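Local coordinates for metagenomic carboxyl esterase MGS0156 (Uncultured organism, PDB 5D8M), which probably hydrolyses carboxylic ester bonds, using a core consistent with the alpha/beta-hydrolase fold, at residues N275-V279 with N296-L300; V155-K159 with H299-M304; D189-E195 with L225-L231; F37-T42 with I63-L67; R129-R134 with E220-S224. One frame throughout, in Å; residues are numbered along the deposited sequence. Where two conformers were deposited one is given.

Interaction 1 of 5, residues N275-V279 with N296-L300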
# COMPACT_ATOMS: atom_id res chain seq x y z
N ASN A 275 1.13 -0.16 13.99
CA ASN A 275 1.11 0.89 12.99
C ASN A 275 2.48 0.97 12.33
O ASN A 275 3.48 0.62 12.95
CB ASN A 275 0.75 2.25 13.61
CG ASN A 275 1.94 2.90 14.33
OD1 ASN A 275 2.75 3.60 13.71
ND2 ASN A 275 2.01 2.72 15.65
N ASP A 276 2.53 1.43 11.09
CA ASP A 276 3.79 1.41 10.34
C ASP A 276 4.51 2.76 10.37
O ASP A 276 5.46 2.97 9.63
CB ASP A 276 3.55 0.99 8.89
CG ASP A 276 2.70 1.99 8.11
OD1 ASP A 276 2.52 3.15 8.53
OD2 ASP A 276 2.23 1.61 7.02
N GLY A 277 4.05 3.65 11.24
CA GLY A 277 4.61 4.98 11.35
C GLY A 277 3.62 6.02 10.88
O GLY A 277 3.57 7.11 11.43
N LEU A 278 2.81 5.69 9.86
CA LEU A 278 1.91 6.68 9.26
C LEU A 278 0.48 6.15 9.17
O LEU A 278 -0.47 6.91 9.25
CB LEU A 278 2.40 7.12 7.86
CG LEU A 278 3.77 7.86 7.83
CD1 LEU A 278 4.18 8.25 6.41
CD2 LEU A 278 3.73 9.11 8.71
N VAL A 279 0.34 4.83 9.03
CA VAL A 279 -0.97 4.19 8.93
C VAL A 279 -1.13 3.11 10.01
O VAL A 279 -0.27 2.27 10.18
CB VAL A 279 -1.17 3.53 7.52
CG1 VAL A 279 -2.60 2.94 7.37
CG2 VAL A 279 -0.86 4.54 6.41
N ASN A 296 6.46 -7.28 8.39
CA ASN A 296 7.25 -6.75 9.49
C ASN A 296 8.20 -5.67 8.97
O ASN A 296 9.37 -5.93 8.68
CB ASN A 296 8.03 -7.89 10.17
CG ASN A 296 8.63 -7.47 11.50
OD1 ASN A 296 8.66 -6.27 11.84
ND2 ASN A 296 9.14 -8.45 12.25
N ALA A 297 7.68 -4.46 8.85
CA ALA A 297 8.35 -3.41 8.11
C ALA A 297 7.63 -2.11 8.42
O ALA A 297 6.42 -2.14 8.69
CB ALA A 297 8.31 -3.73 6.57
N ASP A 298 8.32 -0.98 8.33
CA ASP A 298 7.63 0.29 8.54
C ASP A 298 7.05 0.74 7.20
O ASP A 298 7.19 0.06 6.18
CB ASP A 298 8.55 1.36 9.20
CG ASP A 298 9.74 1.80 8.31
OD1 ASP A 298 9.62 1.83 7.05
OD2 ASP A 298 10.80 2.19 8.86
N HIS A 299 6.37 1.88 7.20
CA HIS A 299 5.62 2.36 6.05
C HIS A 299 6.44 2.41 4.76
O HIS A 299 5.95 2.06 3.69
CB HIS A 299 5.07 3.75 6.35
CG HIS A 299 4.06 4.23 5.36
ND1 HIS A 299 2.81 3.66 5.24
CD2 HIS A 299 4.12 5.22 4.43
CE1 HIS A 299 2.13 4.29 4.30
NE2 HIS A 299 2.91 5.23 3.78
N LEU A 300 7.70 2.84 4.86
CA LEU A 300 8.53 3.00 3.66
C LEU A 300 9.25 1.72 3.27
O LEU A 300 9.37 1.37 2.08
CB LEU A 300 9.53 4.13 3.89
CG LEU A 300 8.85 5.49 4.00
CD1 LEU A 300 9.91 6.57 4.26
CD2 LEU A 300 8.04 5.81 2.75
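Asp276, which holds His299 across this contact, has its OD1 gripped by two backbone N-H groups of its own loop, an Asx turn to Leu278 N widened to an Asx motif by Val279 N. Leu278 N reaches OD1 at 2.9 Å, nearly in line with the C-O bond, and Val279 N comes in on the syn side. In an alpha/beta hydrolase, an acid between helix 262-269 and strand 290-293, followed by a histidine in the loop after that strand, is consistent with the Asp-His part of the Ser-His-Asp catalytic triad. The other carboxylate oxygen, OD2, takes the bond from His299 ND1 at 2.8 Å, almost straight at 165°. OD2 lies in the imidazole plane, but ND1 stands above the carboxylate plane, so the two flat groups are strongly turned against each other, by 66°. A second bond runs through the backbone, from His299 N to Asp276 O, and ties the two loops together beside the side-chain pair. With the CG of Asp276 between its backbone N and carbonyl carbon (chi1 65°), the carboxylate faces both the loop amides and the ring. Leu278 CB covers one face of the imidazole, 4.2 Å from its centroid in a CH-pi contact, while CD1 of the same leucine reaches His299 CD2 at 3.6 Å. Val279 CG2 approaches the ring obliquely. The ND1 bond and the leucine over the face limit the ring's rotation. Asp298 turns its carboxylate away, OD2 accepting from Ser258 N, and offers Asp276 O only its CB, at 3.5 Å.

Interaction 2 of 5, residues V155-K159 with H299-M304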
# COMPACT_ATOMS: atom_id res chain seq x y z
N VAL A 155 -1.12 -2.82 -7.76
CA VAL A 155 -0.39 -2.96 -6.51
C VAL A 155 -0.06 -1.57 -6.05
O VAL A 155 0.67 -0.84 -6.72
CB VAL A 155 0.88 -3.80 -6.67
CG1 VAL A 155 1.57 -3.94 -5.32
CG2 VAL A 155 0.53 -5.19 -7.24
N THR A 156 -0.66 -1.18 -4.93
CA THR A 156 -0.71 0.22 -4.54
C THR A 156 -0.06 0.39 -3.19
O THR A 156 -0.01 -0.56 -2.40
CB THR A 156 -2.19 0.72 -4.50
OG1 THR A 156 -2.93 0.03 -3.48
CG2 THR A 156 -2.90 0.42 -5.82
N HIS A 157 0.42 1.61 -2.91
CA HIS A 157 1.04 1.90 -1.62
C HIS A 157 0.45 3.19 -1.06
O HIS A 157 0.27 4.18 -1.80
CB HIS A 157 2.58 2.02 -1.79
CG HIS A 157 3.31 2.37 -0.52
ND1 HIS A 157 4.09 3.50 -0.40
CD2 HIS A 157 3.39 1.72 0.67
CE1 HIS A 157 4.63 3.53 0.81
NE2 HIS A 157 4.23 2.46 1.47
N SER A 158 0.13 3.16 0.23
CA SER A 158 -0.28 4.37 0.93
C SER A 158 -1.50 5.04 0.27
O SER A 158 -2.53 4.43 0.03
CB SER A 158 0.91 5.33 0.98
OG SER A 158 0.67 6.43 1.84
N LYS A 159 -1.35 6.32 -0.05
CA LYS A 159 -2.44 7.06 -0.70
C LYS A 159 -2.80 6.49 -2.09
O LYS A 159 -3.91 6.70 -2.61
CB LYS A 159 -2.08 8.55 -0.81
CG LYS A 159 -3.21 9.43 -1.39
CD LYS A 159 -2.90 10.92 -1.24
CE LYS A 159 -3.77 11.74 -2.20
NZ LYS A 159 -3.38 11.46 -3.65
N HIS A 299 6.37 1.88 7.20
CA HIS A 299 5.62 2.36 6.05
C HIS A 299 6.44 2.41 4.76
O HIS A 299 5.95 2.06 3.69
CB HIS A 299 5.07 3.75 6.35
CG HIS A 299 4.06 4.23 5.36
ND1 HIS A 299 2.81 3.66 5.24
CD2 HIS A 299 4.12 5.22 4.43
CE1 HIS A 299 2.13 4.29 4.30
NE2 HIS A 299 2.91 5.23 3.78
N LEU A 300 7.70 2.84 4.86
CA LEU A 300 8.53 3.00 3.66
C LEU A 300 9.25 1.72 3.27
O LEU A 300 9.37 1.37 2.08
CB LEU A 300 9.53 4.13 3.89
CG LEU A 300 8.85 5.49 4.00
CD1 LEU A 300 9.91 6.57 4.26
CD2 LEU A 300 8.04 5.81 2.75
N ALA A 301 9.68 0.96 4.25
CA ALA A 301 10.44 -0.27 3.96
C ALA A 301 9.62 -1.29 3.17
O ALA A 301 10.15 -2.03 2.35
CB ALA A 301 10.95 -0.89 5.26
N VAL A 302 8.32 -1.34 3.41
CA VAL A 302 7.52 -2.38 2.77
C VAL A 302 7.42 -2.18 1.25
O VAL A 302 7.11 -3.12 0.52
CB VAL A 302 6.11 -2.45 3.45
CG1 VAL A 302 5.24 -1.21 3.07
CG2 VAL A 302 5.40 -3.76 3.11
N ALA A 303 7.75 -0.99 0.73
CA ALA A 303 7.45 -0.73 -0.68
C ALA A 303 8.35 0.25 -1.42
O ALA A 303 8.40 0.21 -2.65
CB ALA A 303 5.99 -0.25 -0.80
N MSE A 304 9.02 1.15 -0.70
CA MSE A 304 9.80 2.23 -1.32
C MSE A 304 11.27 2.09 -0.96
O MSE A 304 11.66 2.41 0.17
CB MSE A 304 9.30 3.62 -0.85
CG MSE A 304 7.93 4.00 -1.39
SE MSE A 304 8.06 4.75 -3.17
CE MSE A 304 8.79 6.51 -2.78
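His157 NE2 donates to the carbonyl O of His299 at 2.8 Å, the one firm hydrogen bond between the end of strand 151-157 and the loop beyond strand 290-293. Ser158, the next residue, sits where the chain turns sharply after the strand, with a positive phi of 57°. The strand-turn-helix into helix 159-170 matches the nucleophile elbow of the alpha/beta-hydrolase fold, and Ser158 is probably the nucleophilic member of a triad with His299 and Asp276. Among the polar contacts, the donor His157 NE2 stands tilted out of the carbonyl plane of His299. Ser158 OG, in one of its two deposited conformers, lies 3.2 Å from His299 NE2, at the edge of that ring and in its plane. Ring contacts come next: the two imidazoles meet obliquely, their planes 33° apart, with His157 NE2 over the centre of one face of the His299 ring. Apolar packing completes the set. Ala303 CB sits over one face of the His157 ring, 3.8 Å from its centroid, and Ser158 CB lies on the opposite face, both offset toward the rim. CG of His157 points away from its own backbone N (chi1 178°), which carries the imidazole out to the 299-304 loop. A leucine in place of His157 would probably leave the His299 carbonyl without this donor and let the loop that carries the second imidazole shift. Met304, a selenomethionine, approaches the His157 ring obliquely, its CG 4.0 Å from CE1.

Interaction 3 of 5, residues D189-E195 with L225-L231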
# COMPACT_ATOMS: atom_id res chain seq x y z
N ASP A 189 -8.57 3.86 5.47
CA ASP A 189 -9.34 4.76 6.33
C ASP A 189 -8.63 6.09 6.59
O ASP A 189 -8.98 6.80 7.53
CB ASP A 189 -9.64 4.10 7.68
CG ASP A 189 -10.52 2.87 7.57
OD1 ASP A 189 -11.24 2.71 6.56
OD2 ASP A 189 -10.51 2.08 8.53
N GLY A 190 -7.64 6.42 5.78
CA GLY A 190 -6.89 7.64 6.01
C GLY A 190 -5.93 7.46 7.18
O GLY A 190 -5.51 6.33 7.47
N SER A 191 -5.58 8.56 7.84
CA SER A 191 -4.71 8.52 9.03
C SER A 191 -5.06 9.69 9.92
O SER A 191 -5.31 10.79 9.41
CB SER A 191 -3.22 8.57 8.62
OG SER A 191 -2.39 8.71 9.78
N PRO A 192 -5.09 9.48 11.25
CA PRO A 192 -5.34 10.64 12.10
C PRO A 192 -4.24 11.71 11.98
O PRO A 192 -4.48 12.86 12.31
CB PRO A 192 -5.39 10.06 13.51
CG PRO A 192 -4.77 8.71 13.41
CD PRO A 192 -4.91 8.24 12.02
N LEU A 193 -3.07 11.33 11.49
CA LEU A 193 -1.99 12.30 11.32
C LEU A 193 -2.36 13.38 10.30
O LEU A 193 -1.87 14.49 10.38
CB LEU A 193 -0.70 11.59 10.89
CG LEU A 193 -0.11 10.62 11.92
CD1 LEU A 193 1.07 9.88 11.31
CD2 LEU A 193 0.30 11.32 13.21
N ALA A 194 -3.23 13.06 9.35
CA ALA A 194 -3.63 14.07 8.37
C ALA A 194 -4.34 15.25 9.05
O ALA A 194 -4.34 16.37 8.54
CB ALA A 194 -4.53 13.46 7.28
N GLU A 195 -4.92 15.02 10.22
CA GLU A 195 -5.58 16.10 10.93
C GLU A 195 -4.69 16.72 12.00
O GLU A 195 -4.99 17.79 12.51
CB GLU A 195 -6.88 15.61 11.58
CG GLU A 195 -8.01 15.34 10.60
CD GLU A 195 -8.89 16.55 10.35
OE1 GLU A 195 -8.45 17.69 10.62
OE2 GLU A 195 -10.04 16.35 9.89
N LEU A 225 -6.74 12.16 2.75
CA LEU A 225 -6.26 11.24 3.77
C LEU A 225 -6.93 11.42 5.13
O LEU A 225 -6.58 10.72 6.08
CB LEU A 225 -4.74 11.38 3.91
CG LEU A 225 -4.02 10.90 2.65
CD1 LEU A 225 -2.51 11.20 2.70
CD2 LEU A 225 -4.30 9.40 2.49
N LYS A 226 -7.87 12.35 5.24
CA LYS A 226 -8.56 12.54 6.52
C LYS A 226 -9.51 11.39 6.78
O LYS A 226 -10.23 10.95 5.89
CB LYS A 226 -9.31 13.88 6.56
CG LYS A 226 -8.36 15.06 6.59
CD LYS A 226 -9.05 16.40 6.60
CE LYS A 226 -8.00 17.51 6.52
NZ LYS A 226 -8.64 18.84 6.61
N ARG A 227 -9.49 10.90 8.01
CA ARG A 227 -10.29 9.77 8.40
C ARG A 227 -11.79 10.00 8.08
O ARG A 227 -12.44 9.13 7.50
CB ARG A 227 -10.09 9.48 9.89
CG ARG A 227 -11.06 8.47 10.46
CD ARG A 227 -10.74 8.17 11.92
NE ARG A 227 -9.56 7.32 12.03
CZ ARG A 227 -9.07 6.88 13.18
NH1 ARG A 227 -9.65 7.23 14.32
NH2 ARG A 227 -7.99 6.10 13.19
N ALA A 228 -12.31 11.16 8.44
CA ALA A 228 -13.71 11.50 8.17
C ALA A 228 -14.02 11.37 6.67
O ALA A 228 -15.01 10.77 6.26
CB ALA A 228 -14.02 12.90 8.66
N TYR A 229 -13.15 11.91 5.84
CA TYR A 229 -13.35 11.84 4.40
C TYR A 229 -13.32 10.40 3.87
O TYR A 229 -14.19 9.98 3.11
CB TYR A 229 -12.28 12.67 3.71
CG TYR A 229 -12.52 12.84 2.24
CD1 TYR A 229 -13.36 13.85 1.77
CD2 TYR A 229 -11.91 12.01 1.31
CE1 TYR A 229 -13.57 14.02 0.41
CE2 TYR A 229 -12.12 12.17 -0.03
CZ TYR A 229 -12.94 13.18 -0.49
OH TYR A 229 -13.15 13.33 -1.84
N ARG A 230 -12.30 9.65 4.27
CA ARG A 230 -12.11 8.29 3.81
C ARG A 230 -13.21 7.32 4.30
O ARG A 230 -13.63 6.46 3.55
CB ARG A 230 -10.72 7.78 4.25
CG ARG A 230 -9.55 8.50 3.54
CD ARG A 230 -8.99 7.72 2.31
NE ARG A 230 -10.03 7.33 1.36
CZ ARG A 230 -10.40 8.05 0.29
NH1 ARG A 230 -9.78 9.19 -0.02
NH2 ARG A 230 -11.34 7.59 -0.51
N LEU A 231 -13.67 7.48 5.54
CA LEU A 231 -14.77 6.66 6.07
C LEU A 231 -16.08 6.98 5.36
O LEU A 231 -16.87 6.08 5.07
CB LEU A 231 -14.93 6.87 7.57
CG LEU A 231 -13.86 6.16 8.40
CD1 LEU A 231 -14.02 6.50 9.86
CD2 LEU A 231 -13.91 4.66 8.18
O HOH W 1 -7.53 6.78 10.11
O HOH W 2 -7.54 12.05 9.82
O HOH W 3 -11.00 13.33 9.97
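Leu225 O accepts from Ser191 N at 3.0 Å, nearly along the C=O axis, and presses on the neighbouring Gly190, whose CA is 3.1 Å away; a CB there would collide with this oxygen. Leu225 CB also packs on Ala194 CB. Lys226, at the N-cap of helix 227-236, stretches its extended chain across Glu195: CD lies 3.4 Å from Glu195 OE2, yet NZ stays 4.2 Å from OE1, short of a salt bridge. Arg227 CA makes a CA-H...O contact with Asp189 O at 3.4 Å, but the polar links from the start of the helix run through water. Arg227 N gives to water 2, which in turn donates to Ser191 O; Arg227 NE gives to water 1, bound to Asp189 O. The guanidinium goes on to a salt bridge with Asp283, and NH2 passes Pro192 CD obliquely. Ala228 N reaches Glu195 OE2 through water 3. Arg230 lays CB and CG against the Asp189-Gly190 peptide, CG 3.6 Å from Gly190 N, then bends at chi2 and chi3, taking NH1 to Ser224 O and NH2 to Glu166. Leu231 CD2 meets Asp189 OD1. Helices inserted here, between strands 178-184 and 244-248, occupy the place where alpha/beta hydrolases commonly carry their cap or lid.

Interaction 4 of 5, residues F37-T42 with I63-L67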
# COMPACT_ATOMS: atom_id res chain seq x y z
N PHE A 37 -0.71 -16.99 2.01
CA PHE A 37 0.27 -15.98 1.60
C PHE A 37 1.63 -16.23 2.26
O PHE A 37 2.67 -16.15 1.59
CB PHE A 37 -0.25 -14.57 1.89
CG PHE A 37 0.65 -13.48 1.34
CD1 PHE A 37 0.61 -13.14 -0.01
CD2 PHE A 37 1.56 -12.85 2.16
CE1 PHE A 37 1.45 -12.14 -0.52
CE2 PHE A 37 2.40 -11.85 1.67
CZ PHE A 37 2.34 -11.49 0.33
N ARG A 38 1.64 -16.54 3.57
CA ARG A 38 2.91 -16.87 4.26
C ARG A 38 3.61 -18.05 3.59
O ARG A 38 4.83 -18.05 3.37
CB ARG A 38 2.67 -17.19 5.75
CG ARG A 38 3.95 -17.64 6.48
CD ARG A 38 3.70 -17.98 7.97
NE ARG A 38 3.03 -16.88 8.68
CZ ARG A 38 3.64 -15.81 9.18
NH1 ARG A 38 4.95 -15.67 9.07
NH2 ARG A 38 2.92 -14.87 9.80
N GLU A 39 2.82 -19.06 3.26
CA GLU A 39 3.30 -20.25 2.60
C GLU A 39 3.99 -19.93 1.27
O GLU A 39 5.08 -20.41 0.99
CB GLU A 39 2.13 -21.20 2.40
CG GLU A 39 2.46 -22.61 1.93
CD GLU A 39 1.23 -23.48 1.98
OE1 GLU A 39 0.11 -22.93 2.10
OE2 GLU A 39 1.37 -24.72 1.95
N ILE A 40 3.32 -19.13 0.44
CA ILE A 40 3.86 -18.71 -0.84
C ILE A 40 5.13 -17.89 -0.68
O ILE A 40 6.15 -18.18 -1.32
CB ILE A 40 2.81 -17.90 -1.63
CG1 ILE A 40 1.71 -18.85 -2.13
CG2 ILE A 40 3.46 -17.14 -2.79
CD1 ILE A 40 0.53 -18.13 -2.79
N MSE A 41 5.10 -16.89 0.20
CA MSE A 41 6.26 -16.00 0.33
C MSE A 41 7.45 -16.77 0.90
O MSE A 41 8.59 -16.62 0.44
CB MSE A 41 5.92 -14.78 1.19
CG MSE A 41 6.99 -13.70 1.15
SE MSE A 41 6.41 -12.05 2.01
CE MSE A 41 8.15 -11.12 1.96
N THR A 42 7.17 -17.64 1.85
CA THR A 42 8.21 -18.45 2.47
C THR A 42 8.91 -19.40 1.48
O THR A 42 10.14 -19.52 1.49
CB THR A 42 7.60 -19.25 3.66
OG1 THR A 42 7.14 -18.32 4.65
CG2 THR A 42 8.63 -20.19 4.27
N ILE A 63 9.44 -12.07 8.36
CA ILE A 63 8.87 -11.38 7.21
C ILE A 63 7.42 -10.95 7.43
O ILE A 63 7.00 -9.88 6.98
CB ILE A 63 8.94 -12.23 5.91
CG1 ILE A 63 8.30 -13.61 6.09
CG2 ILE A 63 10.41 -12.33 5.44
CD1 ILE A 63 8.04 -14.41 4.75
N LEU A 64 6.66 -11.78 8.14
CA LEU A 64 5.23 -11.54 8.34
C LEU A 64 4.84 -11.85 9.76
O LEU A 64 5.06 -12.97 10.22
CB LEU A 64 4.40 -12.42 7.40
CG LEU A 64 4.58 -12.19 5.90
CD1 LEU A 64 4.04 -13.41 5.13
CD2 LEU A 64 3.82 -10.91 5.47
N TRP A 65 4.28 -10.86 10.45
CA TRP A 65 3.87 -11.04 11.84
C TRP A 65 2.86 -12.16 11.96
O TRP A 65 2.01 -12.32 11.08
CB TRP A 65 3.26 -9.76 12.42
CG TRP A 65 4.26 -8.69 12.68
CD1 TRP A 65 4.52 -7.60 11.90
CD2 TRP A 65 5.14 -8.60 13.80
NE1 TRP A 65 5.51 -6.84 12.47
CE2 TRP A 65 5.91 -7.43 13.64
CE3 TRP A 65 5.35 -9.40 14.94
CZ2 TRP A 65 6.87 -7.03 14.56
CZ3 TRP A 65 6.32 -9.00 15.86
CH2 TRP A 65 7.06 -7.82 15.66
N ARG A 66 2.97 -12.92 13.04
CA ARG A 66 2.00 -13.96 13.35
C ARG A 66 0.94 -13.43 14.30
O ARG A 66 1.08 -13.59 15.50
CB ARG A 66 2.69 -15.16 14.01
CG ARG A 66 3.74 -15.84 13.16
CD ARG A 66 4.64 -16.74 14.01
NE ARG A 66 5.54 -15.95 14.85
CZ ARG A 66 6.44 -16.47 15.68
NH1 ARG A 66 6.57 -17.79 15.79
NH2 ARG A 66 7.22 -15.67 16.40
N LEU A 67 -0.11 -12.82 13.77
CA LEU A 67 -1.24 -12.41 14.59
C LEU A 67 -2.07 -13.64 14.91
O LEU A 67 -1.87 -14.69 14.31
CB LEU A 67 -2.09 -11.34 13.88
CG LEU A 67 -1.75 -9.89 14.29
CD1 LEU A 67 -0.39 -9.47 13.77
CD2 LEU A 67 -2.83 -8.90 13.87
O HOH W 4 7.89 -14.35 9.16
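Phe37, on helix 34-48, meets Leu64 from the helix side, its ring CD2 3.9 Å from Leu64 CD1, the two side chains crossing at about a right angle. Arg38 makes the polar heart of the contact. Its NH1 and NH2 both give to the single oxygen Leu64 O, each at 2.9 Å, from the same face of the carbonyl plane; the oxygen lies within 5° of the guanidinium plane. The chain of Arg38 runs straight out from the helix and bends at chi3 (-53°), bringing the guanidinium to the carbonyl. Trp65 O also lies at that group's edge, 3.0 Å from NH2, while Arg66 CG rests over one face. NE binds Glu70 in a salt bridge, and water 4 links NH1, weakly, with Ile63 N. Met41, a selenomethionine, reaches out extended to meet Ile63 tip to tip, CG to CD1 3.8 Å, with SE also near Leu64 CD1. Thr42 closes the row, OG1 donating to Arg38 O and lying 4.0 Å from Ile63 CD1. A strip of hydrocarbon thus lies beside one guanidinium that serves both a side-chain carboxylate, through NE, and a backbone carbonyl, through NH1 and NH2; Glu70 probably balances its charge.

Interaction 5 of 5, residues R129-R134 with E220-S224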
# COMPACT_ATOMS: atom_id res chain seq x y z
N ARG A 129 1.55 15.65 -4.52
CA ARG A 129 0.85 16.63 -3.70
C ARG A 129 -0.59 16.92 -4.18
O ARG A 129 -1.16 17.96 -3.87
CB ARG A 129 1.67 17.93 -3.67
CG ARG A 129 3.09 17.71 -3.14
CD ARG A 129 3.75 19.02 -2.82
NE ARG A 129 4.31 19.68 -4.00
CZ ARG A 129 4.93 20.85 -3.97
NH1 ARG A 129 5.43 21.38 -5.08
NH2 ARG A 129 5.05 21.50 -2.83
N TRP A 130 -1.17 15.98 -4.92
CA TRP A 130 -2.50 16.17 -5.52
C TRP A 130 -3.56 15.30 -4.84
O TRP A 130 -3.23 14.27 -4.29
CB TRP A 130 -2.45 15.84 -7.01
CG TRP A 130 -1.73 16.89 -7.83
CD1 TRP A 130 -1.27 18.10 -7.40
CD2 TRP A 130 -1.42 16.81 -9.22
NE1 TRP A 130 -0.69 18.79 -8.45
CE2 TRP A 130 -0.77 18.01 -9.58
CE3 TRP A 130 -1.62 15.84 -10.20
CZ2 TRP A 130 -0.32 18.26 -10.87
CZ3 TRP A 130 -1.16 16.09 -11.49
CH2 TRP A 130 -0.54 17.29 -11.82
N GLY A 131 -4.83 15.69 -4.94
CA GLY A 131 -5.92 14.95 -4.32
C GLY A 131 -6.23 13.66 -5.07
O GLY A 131 -5.76 13.44 -6.19
N SER A 132 -7.01 12.79 -4.44
CA SER A 132 -7.35 11.50 -5.04
C SER A 132 -8.14 11.60 -6.35
O SER A 132 -7.92 10.81 -7.24
CB SER A 132 -8.12 10.66 -4.03
OG SER A 132 -7.23 10.19 -3.04
N ALA A 133 -9.06 12.57 -6.48
CA ALA A 133 -9.82 12.70 -7.72
C ALA A 133 -8.92 13.02 -8.91
O ALA A 133 -9.07 12.45 -10.00
CB ALA A 133 -10.90 13.77 -7.58
N ARG A 134 -7.98 13.95 -8.71
CA ARG A 134 -7.06 14.30 -9.77
C ARG A 134 -6.16 13.10 -10.16
O ARG A 134 -5.91 12.85 -11.34
CB ARG A 134 -6.23 15.51 -9.35
CG ARG A 134 -5.38 16.04 -10.49
CD ARG A 134 -4.79 17.40 -10.17
NE ARG A 134 -4.22 18.04 -11.36
CZ ARG A 134 -3.67 19.25 -11.34
NH1 ARG A 134 -3.60 19.93 -10.21
NH2 ARG A 134 -3.19 19.78 -12.46
N GLU A 220 -5.48 19.71 -0.82
CA GLU A 220 -6.17 18.63 -1.54
C GLU A 220 -5.63 17.22 -1.24
O GLU A 220 -6.40 16.27 -1.04
CB GLU A 220 -6.13 18.89 -3.06
CG GLU A 220 -4.73 19.01 -3.71
CD GLU A 220 -4.79 19.23 -5.24
OE1 GLU A 220 -4.55 20.36 -5.71
OE2 GLU A 220 -5.08 18.26 -5.98
N ALA A 221 -4.31 17.08 -1.19
CA ALA A 221 -3.69 15.78 -0.94
C ALA A 221 -4.02 15.25 0.47
O ALA A 221 -4.40 14.07 0.64
CB ALA A 221 -2.18 15.88 -1.14
N LEU A 222 -3.88 16.11 1.47
CA LEU A 222 -4.18 15.73 2.85
C LEU A 222 -5.67 15.56 3.09
O LEU A 222 -6.07 14.71 3.88
CB LEU A 222 -3.62 16.75 3.85
CG LEU A 222 -2.14 16.60 4.19
CD1 LEU A 222 -1.76 15.14 4.44
CD2 LEU A 222 -1.30 17.17 3.06
N ASP A 223 -6.51 16.36 2.43
CA ASP A 223 -7.96 16.18 2.53
C ASP A 223 -8.36 14.75 2.18
O ASP A 223 -9.30 14.18 2.74
CB ASP A 223 -8.70 17.14 1.60
CG ASP A 223 -8.56 18.58 2.02
OD1 ASP A 223 -8.12 18.86 3.15
OD2 ASP A 223 -8.88 19.45 1.18
N SER A 224 -7.64 14.18 1.23
CA SER A 224 -7.94 12.84 0.75
C SER A 224 -7.57 11.78 1.79
O SER A 224 -8.02 10.64 1.69
CB SER A 224 -7.21 12.56 -0.56
OG SER A 224 -7.72 13.37 -1.59
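Glu220 OE2 takes the hydrogen bond of Gly131 N at 2.8 Å, on the anti side of the carboxylate. The conformation behind it is a folded start and a straight finish: CG sits between the backbone N and the carbonyl carbon (chi1 59°), after which the chain is extended, bringing the carboxylate alongside Trp130. Ring and carboxylate lie side by side, 20° apart, OE2 3.7 Å from Trp130 CB. OE1 is bound elsewhere, to Glu217 N. One face of the indole is covered by Arg134, its guanidinium CZ 3.5 Å above the ring plane; Trp130 NE1 goes to Pro215 O. Ser224 keeps its OG beside its own backbone N, from where it accepts from Ser132 N at 3.0 Å and 167°. Ala221 CB packs against Arg129 O at 3.6 Å. An alanine in place of Glu220 would probably leave Gly131 N without its acceptor and take away the carboxylate lying beside Trp130. Side chains from a segment far along the chain thus accept the N-H of the N-cap residue Gly131 and of Ser132, at the start of helix 132-143, where a carboxylate would probably also suit the helix dipole.

From the N terminus, interaction 4 closes first, joining helix 34-48 to the loop before strand 87-92, in series ahead of the rest. Interaction 5 opens at the start of helix 132-143 and closes at 220-224, beyond the opening of interaction 2, so the two cross. Interaction 2 joins the end of strand 151-157 to the loop after strand 290-293. Interaction 3, joining the start of helix 193-196 to helix 227-236, crosses interaction 5 and nests within interaction 2. Interaction 1 opens last, joins the loops flanking strand 290-293, and shares His299 and Leu300 with interaction 2. Lys159 NZ to Trp130 O links interactions 2 and 5; Ser191 OG to Leu278 O links 1 and 3.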